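Side-chain contact in protein HI_1472 (Haemophilus influenzae, PDB 3PSH), which binds molybdate and tungstate in the periplasm and serves a low-affinity ABC transporter that imports molybdate: residues 138-141 / 142-146. Numbering follows the deposited sequence.
Sequences DGLK and QGIEL
Lys141 and Glu145, one helical turn apart, join in an i to i+4 salt bridge on the outward side of helix 132-151. The lysine leaves with CG anti to its backbone N (chi1 174°), runs nearly straight to CE, then bends at chi4 (42°), which turns NZ toward OE2, the nearer carboxylate oxygen; the modelled NZ to OE2 distance of 2.4 Å is very short, so its exact value is doubtful. Glu145, with CG beside its own N (chi1 -62°), runs extended, slanting across the lysine chain; its CG sits 3.0 Å from Lys141 O, which Glu145 N also reaches in a backbone hydrogen bond, N to O 2.9 Å. On a buried side Leu140 and Ile144 lie side by side, their CD1 methyls 3.8 Å apart, and Ile144 CG1 is 3.4 Å from Leu140 O, acceptor of the Ile144 N-H. This helix belongs to the lobe built on parallel sheet 41-44, 21-24, 87-91, 109-112 of a bilobed periplasmic binding protein; Leu140 approaches molybdate ligands Gln27 and Tyr280 to about 8 Å between side chains. Gln142 N bonds to Asp138 O (2.9 Å), against which Gln142 CB packs at 3.3 Å; Gln7 NE2 hydrogen-bonds to both Gln142 OE1 and Gly139 O.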
ATOM      1  N   ASP A 138      -5.705   8.936  -8.883  1.00 14.11           N
ATOM      2  CA  ASP A 138      -5.335  10.340  -8.733  1.00 15.08           C
ATOM      3  C   ASP A 138      -4.666  10.587  -7.369  1.00 16.61           C
ATOM      4  O   ASP A 138      -3.794  11.404  -7.247  1.00 13.59           O
ATOM      5  CB  ASP A 138      -6.594  11.177  -8.796  1.00 14.98           C
ATOM      6  CG  ASP A 138      -7.188  11.294 -10.234  1.00 18.14           C
ATOM      7  OD1 ASP A 138      -6.497  10.823 -11.177  1.00 18.56           O
ATOM      8  OD2 ASP A 138      -8.319  11.858 -10.336  1.00 17.13           O
ATOM      9  N   GLY A 139      -4.995   9.775  -6.399  1.00 13.74           N
ATOM     10  CA  GLY A 139      -4.524  10.007  -4.994  1.00 14.71           C
ATOM     11  C   GLY A 139      -3.080   9.510  -4.869  1.00 13.24           C
ATOM     12  O   GLY A 139      -2.278  10.154  -4.124  1.00 14.96           O
ATOM     13  N   LEU A 140      -2.710   8.444  -5.628  1.00 12.69           N
ATOM     14  CA  LEU A 140      -1.377   7.909  -5.572  1.00 13.43           C
ATOM     15  C   LEU A 140      -0.508   8.915  -6.252  1.00 14.02           C
ATOM     16  O   LEU A 140       0.512   9.318  -5.718  1.00 13.92           O
ATOM     17  CB  LEU A 140      -1.324   6.559  -6.348  1.00 11.82           C
ATOM     18  CG  LEU A 140       0.092   5.987  -6.402  1.00 12.98           C
ATOM     19  CD1 LEU A 140       0.750   5.753  -5.078  1.00 10.87           C
ATOM     20  CD2 LEU A 140      -0.074   4.612  -7.105  1.00 10.05           C
ATOM     21  N   LYS A 141      -0.943   9.413  -7.410  1.00 14.40           N
ATOM     22  CA  LYS A 141      -0.152  10.409  -8.129  1.00 14.34           C
ATOM     23  C   LYS A 141      -0.010  11.684  -7.249  1.00 15.85           C
ATOM     24  O   LYS A 141       1.109  12.250  -7.185  1.00 16.86           O
ATOM     25  CB  LYS A 141      -0.857  10.853  -9.467  1.00 14.29           C
ATOM     26  CG  LYS A 141      -0.206  11.964 -10.211  1.00 18.31           C
ATOM     27  CD  LYS A 141      -1.034  12.177 -11.491  1.00 22.24           C
ATOM     28  CE  LYS A 141      -0.823  13.527 -12.159  1.00 26.64           C
ATOM     29  NZ  LYS A 141       0.500  14.106 -12.273  1.00 27.56           N
ATOM     30  N   GLN A 142      -1.101  12.169  -6.696  1.00 15.00           N
ATOM     31  CA  GLN A 142      -1.085  13.461  -5.872  1.00 12.73           C
ATOM     32  C   GLN A 142      -0.190  13.244  -4.619  1.00 13.57           C
ATOM     33  O   GLN A 142       0.607  14.104  -4.198  1.00 16.44           O
ATOM     34  CB  GLN A 142      -2.498  13.842  -5.491  1.00 13.32           C
ATOM     35  CG  GLN A 142      -2.602  14.904  -4.457  1.00 17.26           C
ATOM     36  CD  GLN A 142      -4.029  15.130  -4.038  1.00 17.24           C
ATOM     37  OE1 GLN A 142      -4.492  14.468  -3.163  1.00 17.19           O
ATOM     38  NE2 GLN A 142      -4.705  16.178  -4.609  1.00 23.50           N
ATOM     39  N   GLY A 143      -0.321  12.026  -4.024  1.00 11.84           N
ATOM     40  CA  GLY A 143       0.493  11.720  -2.859  1.00 11.19           C
ATOM     41  C   GLY A 143       1.979  11.642  -3.089  1.00 11.86           C
ATOM     42  O   GLY A 143       2.792  12.135  -2.321  1.00 12.76           O
ATOM     43  N   ILE A 144       2.326  10.884  -4.127  1.00 11.20           N
ATOM     44  CA  ILE A 144       3.726  10.809  -4.499  1.00 11.85           C
ATOM     45  C   ILE A 144       4.242  12.252  -4.786  1.00 10.36           C
ATOM     46  O   ILE A 144       5.375  12.601  -4.357  1.00 13.35           O
ATOM     47  CB  ILE A 144       3.969   9.825  -5.734  1.00 10.84           C
ATOM     48  CG1 ILE A 144       3.714   8.357  -5.319  1.00 11.96           C
ATOM     49  CG2 ILE A 144       5.457   9.964  -6.192  1.00 15.23           C
ATOM     50  CD1 ILE A 144       3.830   7.427  -6.576  1.00 15.58           C
ATOM     51  N   GLU A 145       3.431  12.960  -5.573  1.00 13.03           N
ATOM     52  CA  GLU A 145       3.882  14.383  -5.873  1.00 12.96           C
ATOM     53  C   GLU A 145       4.130  15.192  -4.645  1.00 14.65           C
ATOM     54  O   GLU A 145       5.144  15.982  -4.574  1.00 14.20           O
ATOM     55  CB  GLU A 145       2.990  15.081  -6.887  1.00 13.55           C
ATOM     56  CG  GLU A 145       2.999  14.351  -8.254  1.00 16.25           C
ATOM     57  CD  GLU A 145       1.855  14.804  -9.164  1.00 18.19           C
ATOM     58  OE1 GLU A 145       0.917  15.448  -8.660  1.00 24.17           O
ATOM     59  OE2 GLU A 145       1.885  14.437 -10.343  1.00 24.91           O
ATOM     60  N   LEU A 146       3.243  15.034  -3.679  1.00 13.72           N
ATOM     61  CA  LEU A 146       3.339  15.851  -2.372  1.00 13.12           C
ATOM     62  C   LEU A 146       4.569  15.423  -1.571  1.00 15.32           C
ATOM     63  O   LEU A 146       5.316  16.255  -1.119  1.00 14.31           O
ATOM     64  CB  LEU A 146       2.052  15.721  -1.559  1.00 14.52           C
ATOM     65  CG  LEU A 146       2.128  16.268  -0.106  1.00 12.16           C
ATOM     66  CD1 LEU A 146       2.336  17.873  -0.233  1.00 19.21           C
ATOM     67  CD2 LEU A 146       0.691  15.999   0.593  1.00 15.96           C
TER